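Long-range contact in SA2223 protein (Staphylococcus aureus, PDB 5KAU), which probably acts as an effector-binding protein of the integron-associated family and binds the cationic dye rhodamine 6G: residues 59-64 with 131-136. Numbering follows the deposited sequence. Where two conformers were deposited one is given.
With RHQ (rhodamine 6g), chain B.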
loop_
_atom_site.group_PDB
_atom_site.type_symbol
_atom_site.label_atom_id
_atom_site.label_comp_id
_atom_site.label_asym_id
_atom_site.label_seq_id
_atom_site.Cartn_x
_atom_site.Cartn_y
_atom_site.Cartn_z
ATOM N N GLY A 59 -3.748 0.564 0.957
ATOM C CA GLY A 59 -3.634 1.807 0.220
ATOM C C GLY A 59 -2.396 1.733 -0.650
ATOM O O GLY A 59 -1.275 1.842 -0.187
ATOM N N LEU A 60 -2.610 1.399 -1.898
ATOM C CA LEU A 60 -1.511 1.193 -2.861
ATOM C C LEU A 60 -1.147 2.429 -3.628
ATOM O O LEU A 60 -2.018 3.106 -4.205
ATOM C CB LEU A 60 -1.876 0.142 -3.902
ATOM C CG LEU A 60 -2.272 -1.162 -3.243
ATOM C CD1 LEU A 60 -3.740 -1.386 -3.385
ATOM C CD2 LEU A 60 -1.418 -2.335 -3.833
ATOM N N CYS A 61 0.135 2.697 -3.699
ATOM C CA CYS A 61 0.638 3.705 -4.598
ATOM C C CYS A 61 1.121 2.992 -5.877
ATOM O O CYS A 61 2.065 2.212 -5.827
ATOM C CB CYS A 61 1.749 4.507 -3.906
ATOM S SG CYS A 61 1.118 5.500 -2.444
ATOM N N ILE A 62 0.485 3.320 -6.990
ATOM C CA ILE A 62 0.733 2.684 -8.276
ATOM C C ILE A 62 1.336 3.661 -9.241
ATOM O O ILE A 62 0.697 4.673 -9.554
ATOM C CB ILE A 62 -0.594 2.120 -8.856
ATOM C CG1 ILE A 62 -1.126 1.054 -7.925
ATOM C CG2 ILE A 62 -0.388 1.596 -10.308
ATOM C CD1 ILE A 62 -2.525 0.745 -8.146
ATOM N N PRO A 63 2.577 3.410 -9.701
ATOM C CA PRO A 63 3.171 4.330 -10.684
ATOM C C PRO A 63 2.412 4.226 -12.008
ATOM O O PRO A 63 2.002 3.113 -12.361
ATOM C CB PRO A 63 4.607 3.819 -10.836
ATOM C CG PRO A 63 4.582 2.438 -10.365
ATOM C CD PRO A 63 3.478 2.280 -9.390
ATOM N N GLU A 64 2.175 5.337 -12.687
ATOM C CA GLU A 64 1.538 5.299 -13.999
ATOM C C GLU A 64 2.661 5.586 -15.015
ATOM O O GLU A 64 3.646 6.274 -14.672
ATOM C CB GLU A 64 0.393 6.312 -14.120
ATOM C CG GLU A 64 -0.799 6.064 -13.193
ATOM C CD GLU A 64 -1.577 4.820 -13.545
ATOM O OE1 GLU A 64 -1.421 4.294 -14.642
ATOM O OE2 GLU A 64 -2.337 4.327 -12.734
ATOM N N ALA A 131 6.891 -1.084 -9.551
ATOM C CA ALA A 131 5.998 -1.947 -8.779
ATOM C C ALA A 131 5.210 -1.202 -7.719
ATOM O O ALA A 131 5.704 -0.237 -7.134
ATOM C CB ALA A 131 6.811 -3.108 -8.108
ATOM N N PRO A 132 3.953 -1.590 -7.471
ATOM C CA PRO A 132 3.215 -0.828 -6.467
ATOM C C PRO A 132 3.849 -1.013 -5.082
ATOM O O PRO A 132 4.299 -2.112 -4.772
ATOM C CB PRO A 132 1.797 -1.477 -6.475
ATOM C CG PRO A 132 1.740 -2.133 -7.894
ATOM C CD PRO A 132 3.112 -2.600 -8.148
ATOM N N PHE A 133 3.748 -0.005 -4.212
ATOM C CA PHE A 133 4.040 -0.268 -2.797
ATOM C C PHE A 133 2.814 0.120 -2.063
ATOM O O PHE A 133 1.996 0.847 -2.614
ATOM C CB PHE A 133 5.250 0.488 -2.268
ATOM C CG PHE A 133 5.124 2.004 -2.332
ATOM C CD1 PHE A 133 4.619 2.704 -1.281
ATOM C CD2 PHE A 133 5.577 2.723 -3.437
ATOM C CE1 PHE A 133 4.506 4.110 -1.338
ATOM C CE2 PHE A 133 5.463 4.146 -3.471
ATOM C CZ PHE A 133 4.948 4.798 -2.407
ATOM N N PHE A 134 2.646 -0.332 -0.840
ATOM C CA PHE A 134 1.392 -0.074 -0.158
ATOM C C PHE A 134 1.472 -0.004 1.370
ATOM O O PHE A 134 2.385 -0.575 2.018
ATOM C CB PHE A 134 0.370 -1.116 -0.556
ATOM C CG PHE A 134 0.728 -2.561 -0.219
ATOM C CD1 PHE A 134 0.356 -3.144 1.030
ATOM C CD2 PHE A 134 1.299 -3.374 -1.140
ATOM C CE1 PHE A 134 0.581 -4.432 1.306
ATOM C CE2 PHE A 134 1.586 -4.690 -0.816
ATOM C CZ PHE A 134 1.227 -5.206 0.397
ATOM N N GLU A 135 0.467 0.705 1.895
ATOM C CA GLU A 135 0.066 0.740 3.314
ATOM C C GLU A 135 -0.898 -0.364 3.534
ATOM O O GLU A 135 -1.851 -0.528 2.716
ATOM C CB GLU A 135 -0.572 2.109 3.633
ATOM C CG GLU A 135 0.316 3.251 3.254
ATOM C CD GLU A 135 -0.414 4.446 2.665
ATOM O OE1 GLU A 135 -1.610 4.656 2.960
ATOM O OE2 GLU A 135 0.294 5.203 1.926
ATOM N N LEU A 136 -0.739 -1.073 4.661
ATOM C CA LEU A 136 -1.685 -2.141 5.022
ATOM C C LEU A 136 -2.275 -1.806 6.369
ATOM O O LEU A 136 -1.559 -1.716 7.309
ATOM C CB LEU A 136 -1.052 -3.536 5.025
ATOM C CG LEU A 136 -1.975 -4.715 5.352
ATOM C CD1 LEU A 136 -2.998 -4.913 4.305
ATOM C CD2 LEU A 136 -1.184 -5.945 5.415
HETATM C C1 RHQ B . -6.760 6.215 6.564
HETATM C C2 RHQ B . -7.514 7.326 6.931
HETATM C C3 RHQ B . -8.688 7.076 7.699
HETATM C C4 RHQ B . -9.064 5.821 8.064
HETATM C C5 RHQ B . -8.263 4.699 7.672
HETATM C C6 RHQ B . -7.112 4.921 6.905
HETATM O O1 RHQ B . -5.627 6.371 5.837
HETATM C C7 RHQ B . -5.195 7.613 5.460
HETATM C C8 RHQ B . -5.928 8.759 5.799
HETATM C C9 RHQ B . -7.074 8.596 6.566
HETATM C C10 RHQ B . -4.027 7.658 4.733
HETATM C C11 RHQ B . -3.547 8.899 4.299
HETATM C C12 RHQ B . -4.281 10.092 4.628
HETATM C C13 RHQ B . -5.424 10.015 5.354
HETATM N N1 RHQ B . -2.408 9.001 3.568
HETATM C C14 RHQ B . -7.875 9.753 6.844
HETATM C C15 RHQ B . -8.454 10.172 5.654
HETATM C C16 RHQ B . -9.305 11.244 5.616
HETATM C C17 RHQ B . -9.590 11.851 6.803
HETATM C C18 RHQ B . -9.033 11.420 8.025
HETATM C C19 RHQ B . -8.159 10.341 8.092
HETATM C C20 RHQ B . -3.787 11.421 4.191
HETATM C C21 RHQ B . -10.286 5.623 8.907
HETATM C C22 RHQ B . -1.467 7.898 3.347
HETATM C C23 RHQ B . -0.689 7.556 4.609
HETATM N N2 RHQ B . -8.693 3.451 8.031
HETATM C C24 RHQ B . -7.950 2.202 7.817
HETATM C C25 RHQ B . -8.685 1.024 8.441
HETATM C C26 RHQ B . -7.938 9.634 9.373
HETATM O O27 RHQ B . -6.878 8.813 9.370
HETATM O O2 RHQ B . -8.840 9.314 10.137
HETATM C C28 RHQ B . -8.441 9.441 11.478
HETATM C C29 RHQ B . -9.684 9.547 12.338
HETATM O O HOH W 1 1.016 3.863 -0.611
#
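Gly59 and Glu135 pair through two nearly straight backbone hydrogen bonds, Gly59 N to Glu135 O at 2.8 Å and Glu135 N back to Gly59 O at 2.9 Å. Two residues along, Cys61 and Phe133 repeat the exchange: Cys61 N reaches Phe133 O at 2.8 Å, whereas the return bond from Phe133 N to Cys61 O is longer, 3.2 Å, in this last bridged pair. Gly59 O also accepts from a water that donates a second bond to Glu135 OE2. Hydrogen bonds from Tyr71 and Tyr137 meet at Glu135 OE1, and the carboxylate abuts an ethyl group of rhodamine 6G, with OE1 3.3 Å from dye atom C22.

On the same face of the sheet, Phe133 CG stands between its backbone N and carbonyl carbon (chi1 61°), which swings the ring across to Cys61. Cys61 CB sits over one ring face, 3.8 Å from the centroid, in a CH-pi contact; in the conformer described, SG lies obliquely to the ring. The opposite face of the sheet carries Leu60 and Phe134, side by side, with Leu60 CG 3.8 Å from Phe134 CB. Toward the end of the pairing, Ile62 CG1 touches Pro132 CB.

This antiparallel pairing joins the neighbouring strands 57-63 and 133-137 of the closed barrel. Its glycine-to-glutamate end sets a buried, tyrosine-held carboxylate beside the dye, a placement consistent with electrostatic preference for cationic ligands.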